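Local coordinates for DUF2235 domain-containing protein (Pseudomonas aeruginosa, PDB 4O5P) that acts as a phospholipase effector of the type VI secretion system, probably hydrolysing membrane phospholipids through an alpha/beta-hydrolase-type catalytic domain, at residues I272-L277 against S326-C331; V711-V716 against A752-T757. All coordinates share one frame; numbering follows the deposited sequence.

Interaction 1. Residues I272-L277 against S326-C331; sequences ISIEFL and SFLKRC
I274 reaches across L328 with its CG2 branch, which rests 3.6 Å from CD1 of L328, while its other branch runs obliquely past the ring of F327. With CG2 anti to the backbone N and CG1 beside it (chi1 -68°), the two branches part, one to L328 and the other to F327. The same CD1 of L328 also reaches CB of L277, and farther on CD2 of L277 packs against SG of C331.

The two backbones run the same way, residue beside residue from S273/F327 to L277/C331, though most of 326-331 is loop. Both backbone polar atoms of I274 turn to 326-331: its N donates to F327 O (2.9 Å) and its O accepts from K329 N in an almost straight bond of 175°. L277 N then gives its hydrogen to R330 O at 2.8 Å, and one water bridges I272 O and S326 O.

E275 sits where the chain turns a corner. E275 and K329 extend alongside one another in a common direction, and the lysine's CG lies 3.6 Å from OE2 of E275. The ammonium goes past the carboxylate: NZ bonds S326 O from above the carbonyl plane and forms a salt bridge with E323. R330 runs alongside F276, its CG 3.6 Å from CD1 of the ring, before the guanidinium pairs with E413.

The loop 326-331 leads into strand 331-336 of a mixed, largely parallel sheet, consistent with an alpha/beta-hydrolase fold; L277 lies near, without touching, a probable nucleophile elbow. Strand 270-280 runs between 331-336 and 225-236. Helix 238-254 packs on I274 and F327, and helix 403-416 on the ring of F276.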
ATOM      1  N   ILE A 272      -2.847   4.290  26.236  1.00 20.77           N
ATOM      2  CA  ILE A 272      -2.681   3.577  24.974  1.00 16.00           C
ATOM      3  C   ILE A 272      -1.481   4.119  24.226  1.00 16.52           C
ATOM      4  O   ILE A 272      -1.239   5.335  24.187  1.00 19.09           O
ATOM      5  CB  ILE A 272      -3.956   3.672  24.079  1.00 18.59           C
ATOM      6  CG1 ILE A 272      -3.827   2.787  22.831  1.00 16.43           C
ATOM      7  CG2 ILE A 272      -4.277   5.132  23.717  1.00 15.64           C
ATOM      8  CD1 ILE A 272      -5.124   2.709  22.020  1.00 15.97           C
ATOM      9  N   SER A 273      -0.721   3.212  23.624  1.00 17.58           N
ATOM     10  CA  SER A 273       0.417   3.618  22.811  1.00 20.21           C
ATOM     11  C   SER A 273       0.615   2.642  21.661  1.00 16.48           C
ATOM     12  O   SER A 273       0.266   1.476  21.772  1.00 17.89           O
ATOM     13  CB  SER A 273       1.665   3.639  23.683  1.00 16.61           C
ATOM     14  OG  SER A 273       2.040   2.317  24.039  1.00 19.32           O
ATOM     15  N   ILE A 274       1.167   3.131  20.555  1.00 21.70           N
ATOM     16  CA  ILE A 274       1.685   2.248  19.517  1.00 16.54           C
ATOM     17  C   ILE A 274       3.162   1.988  19.835  1.00 17.41           C
ATOM     18  O   ILE A 274       4.013   2.831  19.589  1.00 19.85           O
ATOM     19  CB  ILE A 274       1.511   2.850  18.100  1.00 17.94           C
ATOM     20  CG1 ILE A 274       0.022   2.912  17.725  1.00 21.78           C
ATOM     21  CG2 ILE A 274       2.284   2.016  17.068  1.00 17.09           C
ATOM     22  CD1 ILE A 274      -0.279   3.621  16.387  1.00 19.19           C
ATOM     23  N   GLU A 275       3.449   0.833  20.422  1.00 17.68           N
ATOM     24  CA  GLU A 275       4.815   0.438  20.774  1.00 17.48           C
ATOM     25  C   GLU A 275       5.677   0.246  19.525  1.00 21.16           C
ATOM     26  O   GLU A 275       6.901   0.449  19.573  1.00 15.20           O
ATOM     27  CB  GLU A 275       4.782  -0.878  21.547  1.00 20.15           C
ATOM     28  CG  GLU A 275       4.109  -0.810  22.913  1.00 19.90           C
ATOM     29  CD  GLU A 275       4.787   0.175  23.829  1.00 21.50           C
ATOM     30  OE1 GLU A 275       5.959  -0.062  24.189  1.00 22.92           O
ATOM     31  OE2 GLU A 275       4.159   1.208  24.163  1.00 24.02           O
ATOM     32  N   PHE A 276       5.045  -0.149  18.414  1.00 16.55           N
ATOM     33  CA  PHE A 276       5.794  -0.401  17.177  1.00 17.51           C
ATOM     34  C   PHE A 276       4.921  -0.278  15.919  1.00 19.64           C
ATOM     35  O   PHE A 276       3.859  -0.883  15.826  1.00 17.68           O
ATOM     36  CB  PHE A 276       6.444  -1.792  17.221  1.00 18.86           C
ATOM     37  CG  PHE A 276       7.343  -2.089  16.035  1.00 22.02           C
ATOM     38  CD1 PHE A 276       8.684  -1.699  16.046  1.00 21.41           C
ATOM     39  CD2 PHE A 276       6.846  -2.745  14.914  1.00 18.43           C
ATOM     40  CE1 PHE A 276       9.517  -1.966  14.951  1.00 20.82           C
ATOM     41  CE2 PHE A 276       7.659  -3.012  13.819  1.00 17.07           C
ATOM     42  CZ  PHE A 276       8.995  -2.627  13.837  1.00 19.76           C
ATOM     43  N   LEU A 277       5.385   0.513  14.957  1.00 17.43           N
ATOM     44  CA  LEU A 277       4.706   0.650  13.679  1.00 17.80           C
ATOM     45  C   LEU A 277       5.693   0.197  12.590  1.00 15.02           C
ATOM     46  O   LEU A 277       6.719   0.849  12.355  1.00 16.79           O
ATOM     47  CB  LEU A 277       4.290   2.112  13.474  1.00 14.65           C
ATOM     48  CG  LEU A 277       3.534   2.532  12.216  1.00 15.51           C
ATOM     49  CD1 LEU A 277       2.161   1.842  12.166  1.00 13.57           C
ATOM     50  CD2 LEU A 277       3.395   4.049  12.223  1.00 15.90           C
ATOM     51  N   SER A 326       4.374   9.839  25.262  1.00 33.43           N
ATOM     52  CA  SER A 326       4.412   9.643  23.805  1.00 29.87           C
ATOM     53  C   SER A 326       3.343   8.685  23.266  1.00 23.62           C
ATOM     54  O   SER A 326       3.006   7.688  23.900  1.00 24.52           O
ATOM     55  CB  SER A 326       5.805   9.164  23.362  1.00 28.80           C
ATOM     56  OG  SER A 326       6.825  10.040  23.820  1.00 28.98           O
ATOM     57  N   PHE A 327       2.824   9.003  22.088  1.00 22.24           N
ATOM     58  CA  PHE A 327       1.857   8.145  21.419  1.00 20.13           C
ATOM     59  C   PHE A 327       2.515   7.027  20.585  1.00 21.77           C
ATOM     60  O   PHE A 327       2.069   5.868  20.608  1.00 18.57           O
ATOM     61  CB  PHE A 327       0.918   8.995  20.569  1.00 22.95           C
ATOM     62  CG  PHE A 327      -0.143   8.203  19.871  1.00 22.38           C
ATOM     63  CD1 PHE A 327      -1.165   7.609  20.595  1.00 21.93           C
ATOM     64  CD2 PHE A 327      -0.111   8.044  18.489  1.00 21.39           C
ATOM     65  CE1 PHE A 327      -2.148   6.874  19.952  1.00 23.71           C
ATOM     66  CE2 PHE A 327      -1.089   7.299  17.838  1.00 23.38           C
ATOM     67  CZ  PHE A 327      -2.109   6.721  18.565  1.00 20.64           C
ATOM     68  N   LEU A 328       3.590   7.368  19.873  1.00 17.03           N
ATOM     69  CA  LEU A 328       4.283   6.404  19.009  1.00 19.57           C
ATOM     70  C   LEU A 328       5.707   6.186  19.495  1.00 15.16           C
ATOM     71  O   LEU A 328       6.498   7.131  19.533  1.00 21.25           O
ATOM     72  CB  LEU A 328       4.303   6.905  17.555  1.00 16.30           C
ATOM     73  CG  LEU A 328       5.143   6.112  16.550  1.00 16.53           C
ATOM     74  CD1 LEU A 328       4.535   4.736  16.375  1.00 14.59           C
ATOM     75  CD2 LEU A 328       5.216   6.852  15.185  1.00 23.39           C
ATOM     76  N   LYS A 329       6.049   4.953  19.852  1.00 16.92           N
ATOM     77  CA  LYS A 329       7.373   4.665  20.436  1.00 14.53           C
ATOM     78  C   LYS A 329       8.461   4.326  19.412  1.00 19.35           C
ATOM     79  O   LYS A 329       9.646   4.483  19.692  1.00 19.46           O
ATOM     80  CB  LYS A 329       7.281   3.499  21.422  1.00 18.41           C
ATOM     81  CG  LYS A 329       6.213   3.620  22.505  1.00 19.93           C
ATOM     82  CD  LYS A 329       6.338   4.880  23.332  1.00 21.72           C
ATOM     83  CE  LYS A 329       5.121   4.963  24.276  1.00 35.09           C
ATOM     84  NZ  LYS A 329       5.196   6.046  25.324  1.00 35.67           N
ATOM     85  N   ARG A 330       8.062   3.850  18.237  1.00 17.03           N
ATOM     86  CA  ARG A 330       9.014   3.279  17.280  1.00 17.71           C
ATOM     87  C   ARG A 330       8.340   3.011  15.931  1.00 20.51           C
ATOM     88  O   ARG A 330       7.316   2.327  15.864  1.00 14.73           O
ATOM     89  CB  ARG A 330       9.583   1.965  17.826  1.00 19.00           C
ATOM     90  CG  ARG A 330      10.573   1.248  16.891  1.00 20.32           C
ATOM     91  CD  ARG A 330      11.868   2.042  16.725  1.00 20.45           C
ATOM     92  NE  ARG A 330      12.867   1.301  15.958  1.00 22.02           N
ATOM     93  CZ  ARG A 330      13.930   1.866  15.389  1.00 23.39           C
ATOM     94  NH1 ARG A 330      14.108   3.177  15.477  1.00 20.35           N
ATOM     95  NH2 ARG A 330      14.800   1.130  14.719  1.00 21.63           N
ATOM     96  N   CYS A 331       8.928   3.539  14.860  1.00 15.72           N
ATOM     97  CA  CYS A 331       8.464   3.223  13.514  1.00 15.07           C
ATOM     98  C   CYS A 331       9.626   2.857  12.596  1.00 17.63           C
ATOM     99  O   CYS A 331      10.617   3.590  12.509  1.00 16.35           O
ATOM    100  CB  CYS A 331       7.675   4.384  12.909  1.00 16.34           C
ATOM    101  SG  CYS A 331       7.093   4.067  11.203  1.00 20.01           S
TER
HETATM  102  O   HOH W   1       0.671   7.131  25.314  1.00 24.72           O

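Interaction 2. Residues V711-V716 against A752-T757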
ATOM      1  N   VAL A 711     -18.376  21.965 -13.962  1.00 27.37           N
ATOM      2  CA  VAL A 711     -19.499  21.167 -13.478  1.00 33.02           C
ATOM      3  C   VAL A 711     -18.995  19.981 -12.656  1.00 29.59           C
ATOM      4  O   VAL A 711     -17.887  19.490 -12.893  1.00 28.49           O
ATOM      5  CB  VAL A 711     -20.367  20.657 -14.653  1.00 31.83           C
ATOM      6  CG1 VAL A 711     -19.669  19.508 -15.380  1.00 29.71           C
ATOM      7  CG2 VAL A 711     -21.709  20.201 -14.151  1.00 28.25           C
HETATM    8  N   MSE A 712     -19.787  19.536 -11.681  1.00 29.31           N
HETATM    9  CA  MSE A 712     -19.487  18.284 -10.979  1.00 29.73           C
HETATM   10  C   MSE A 712     -20.028  17.105 -11.783  1.00 30.32           C
HETATM   11  O   MSE A 712     -21.128  17.169 -12.343  1.00 31.20           O
HETATM   12  CB  MSE A 712     -20.102  18.262  -9.571  1.00 28.12           C
HETATM   13  CG  MSE A 712     -19.473  19.229  -8.574  1.00 32.68           C
HETATM   14 SE   MSE A 712     -17.656  18.782  -7.992  0.72 31.22          SE
HETATM   15  CE  MSE A 712     -18.040  17.054  -7.153  1.00 28.69           C
ATOM     16  N   LEU A 713     -19.256  16.027 -11.847  1.00 27.59           N
ATOM     17  CA  LEU A 713     -19.689  14.839 -12.573  1.00 27.01           C
ATOM     18  C   LEU A 713     -18.972  13.607 -12.023  1.00 29.55           C
ATOM     19  O   LEU A 713     -17.802  13.691 -11.622  1.00 29.00           O
ATOM     20  CB  LEU A 713     -19.408  14.996 -14.074  1.00 28.50           C
ATOM     21  CG  LEU A 713     -20.390  14.350 -15.064  1.00 25.91           C
ATOM     22  CD1 LEU A 713     -21.733  15.021 -14.973  1.00 31.15           C
ATOM     23  CD2 LEU A 713     -19.882  14.413 -16.505  1.00 23.02           C
ATOM     24  N   ALA A 714     -19.660  12.468 -12.013  1.00 25.84           N
ATOM     25  CA  ALA A 714     -19.091  11.241 -11.444  1.00 28.44           C
ATOM     26  C   ALA A 714     -17.861  10.785 -12.219  1.00 27.12           C
ATOM     27  O   ALA A 714     -16.898  10.292 -11.624  1.00 24.46           O
ATOM     28  CB  ALA A 714     -20.142  10.117 -11.386  1.00 20.78           C
ATOM     29  N   SER A 715     -17.900  10.973 -13.541  1.00 22.16           N
ATOM     30  CA  SER A 715     -16.807  10.577 -14.434  1.00 25.81           C
ATOM     31  C   SER A 715     -16.590  11.651 -15.483  1.00 27.58           C
ATOM     32  O   SER A 715     -17.551  12.160 -16.068  1.00 26.26           O
ATOM     33  CB  SER A 715     -17.123   9.260 -15.151  1.00 26.75           C
ATOM     34  OG  SER A 715     -16.471   8.169 -14.527  1.00 30.05           O
ATOM     35  N   VAL A 716     -15.326  11.977 -15.735  1.00 24.94           N
ATOM     36  CA  VAL A 716     -14.988  13.039 -16.669  1.00 25.04           C
ATOM     37  C   VAL A 716     -13.943  12.606 -17.703  1.00 26.56           C
ATOM     38  O   VAL A 716     -12.816  12.230 -17.352  1.00 24.06           O
ATOM     39  CB  VAL A 716     -14.447  14.279 -15.919  1.00 21.76           C
ATOM     40  CG1 VAL A 716     -13.894  15.302 -16.906  1.00 22.42           C
ATOM     41  CG2 VAL A 716     -15.529  14.900 -15.065  1.00 24.74           C
ATOM     42  N   ALA A 752     -12.532  18.875 -21.634  1.00 23.74           N
ATOM     43  CA  ALA A 752     -13.278  17.865 -20.895  1.00 23.92           C
ATOM     44  C   ALA A 752     -14.595  17.538 -21.575  1.00 27.66           C
ATOM     45  O   ALA A 752     -15.206  18.401 -22.222  1.00 22.58           O
ATOM     46  CB  ALA A 752     -13.532  18.329 -19.460  1.00 24.32           C
ATOM     47  N   PHE A 753     -15.036  16.295 -21.415  1.00 26.26           N
ATOM     48  CA  PHE A 753     -16.327  15.888 -21.955  1.00 26.79           C
ATOM     49  C   PHE A 753     -17.009  14.866 -21.047  1.00 23.39           C
ATOM     50  O   PHE A 753     -16.376  14.253 -20.187  1.00 22.81           O
ATOM     51  CB  PHE A 753     -16.152  15.321 -23.372  1.00 27.49           C
ATOM     52  CG  PHE A 753     -15.166  14.192 -23.457  1.00 24.62           C
ATOM     53  CD1 PHE A 753     -13.815  14.447 -23.638  1.00 24.08           C
ATOM     54  CD2 PHE A 753     -15.589  12.876 -23.357  1.00 23.76           C
ATOM     55  CE1 PHE A 753     -12.905  13.412 -23.715  1.00 23.49           C
ATOM     56  CE2 PHE A 753     -14.687  11.833 -23.442  1.00 28.99           C
ATOM     57  CZ  PHE A 753     -13.346  12.096 -23.609  1.00 22.08           C
ATOM     58  N   ASP A 754     -18.310  14.697 -21.228  1.00 25.84           N
ATOM     59  CA  ASP A 754     -19.038  13.618 -20.581  1.00 23.68           C
ATOM     60  C   ASP A 754     -18.747  12.315 -21.334  1.00 26.63           C
ATOM     61  O   ASP A 754     -18.915  12.257 -22.555  1.00 27.82           O
ATOM     62  CB  ASP A 754     -20.535  13.942 -20.619  1.00 26.50           C
ATOM     63  CG  ASP A 754     -21.394  12.809 -20.132  1.00 29.22           C
ATOM     64  OD1 ASP A 754     -20.927  12.036 -19.277  1.00 27.15           O
ATOM     65  OD2 ASP A 754     -22.559  12.695 -20.587  1.00 28.14           O
ATOM     66  N   PRO A 755     -18.296  11.268 -20.618  1.00 28.50           N
ATOM     67  CA  PRO A 755     -17.980   9.986 -21.268  1.00 25.52           C
ATOM     68  C   PRO A 755     -19.221   9.298 -21.856  1.00 29.69           C
ATOM     69  O   PRO A 755     -19.124   8.608 -22.871  1.00 29.08           O
ATOM     70  CB  PRO A 755     -17.435   9.138 -20.114  1.00 28.92           C
ATOM     71  CG  PRO A 755     -16.959  10.107 -19.104  1.00 27.96           C
ATOM     72  CD  PRO A 755     -17.897  11.277 -19.197  1.00 29.56           C
ATOM     73  N   LEU A 756     -20.369   9.470 -21.209  1.00 28.02           N
ATOM     74  CA  LEU A 756     -21.589   8.797 -21.649  1.00 29.94           C
ATOM     75  C   LEU A 756     -22.134   9.327 -22.974  1.00 30.31           C
ATOM     76  O   LEU A 756     -22.573   8.550 -23.820  1.00 32.90           O
ATOM     77  CB  LEU A 756     -22.673   8.877 -20.574  1.00 27.43           C
ATOM     78  CG  LEU A 756     -22.303   8.286 -19.211  1.00 31.45           C
ATOM     79  CD1 LEU A 756     -23.554   8.108 -18.368  1.00 33.54           C
ATOM     80  CD2 LEU A 756     -21.582   6.968 -19.384  1.00 29.29           C
ATOM     81  N   THR A 757     -22.120  10.643 -23.143  1.00 24.53           N
ATOM     82  CA  THR A 757     -22.731  11.260 -24.311  1.00 28.99           C
ATOM     83  C   THR A 757     -21.712  11.840 -25.292  1.00 32.57           C
ATOM     84  O   THR A 757     -22.035  12.069 -26.456  1.00 31.09           O
ATOM     85  CB  THR A 757     -23.664  12.382 -23.885  1.00 26.41           C
ATOM     86  OG1 THR A 757     -24.397  12.863 -25.016  1.00 42.51           O
ATOM     87  CG2 THR A 757     -22.861  13.491 -23.338  1.00 21.14           C
TER
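V716 and D754 mark the closest backbone approach of 711-716 and 752-757, with CA atoms 5.7 Å apart, and no hydrogen bond links the two segments here. The antiparallel pairing of the strands to which they belong is instead taken up next door, where F753 bonds through its backbone to G717. The segments therefore meet at the margin of a strand pair, where one chain enters its strand and the other leaves it.

With no ladder rung between them, side chains carry much of the contact. V716 sends CG1 to the methyl of A752, 4.0 Å away; that branch is anti to the backbone N (chi1 171°). At P755 the proline ring lies against the S715 peptide, its CD 3.3 Å from S715 O, and CG stands 4.0 Å from CB of S715. The contact is made by the ring carbons CD and CG, and is packing, not a hydrogen bond.

L713 approaches D754 at about a right angle, its CD2 methyl 3.8 Å from OD1 and also near the aspartate's CB. The carboxylate also reaches forward along its own chain: OD1 accepts a weak bond from L756 N (3.3 Å), two residues on, in the loop that follows strand 749-753. One carboxylate oxygen thus has an apolar neighbour from the other segment and a backbone N-H from its own.

In the three-stranded antiparallel sheet, strand 715-723 is central, flanked by the two outer strands, 596-604 and 749-753; S715 touches D604 and P755 touches V602, both on strand 596-604. L713 leans on L795 of helix 795-798, and D754 packs on V808 and Q812 of helix 803-814.

How the interactions relate
The two contacts illustrate how a buried loop-to-strand junction and a strand-end contact are joined differently. Interaction 1 is mostly buried, lies within the catalytic domain and combines backbone hydrogen bonds with apolar packing; K329 and R330 have their salt bridges beyond the segments. Interaction 2 is only partly buried, belongs to the C-terminal domain and relies on van der Waals contacts, the nearest backbone bond, F753 to G717, having one partner just beyond the segments. The strands concerned pair in parallel in interaction 1, antiparallel in interaction 2. The contacts share no helix or strand and lie on opposite sides of the chain's centre, their own centres about 45 Å apart.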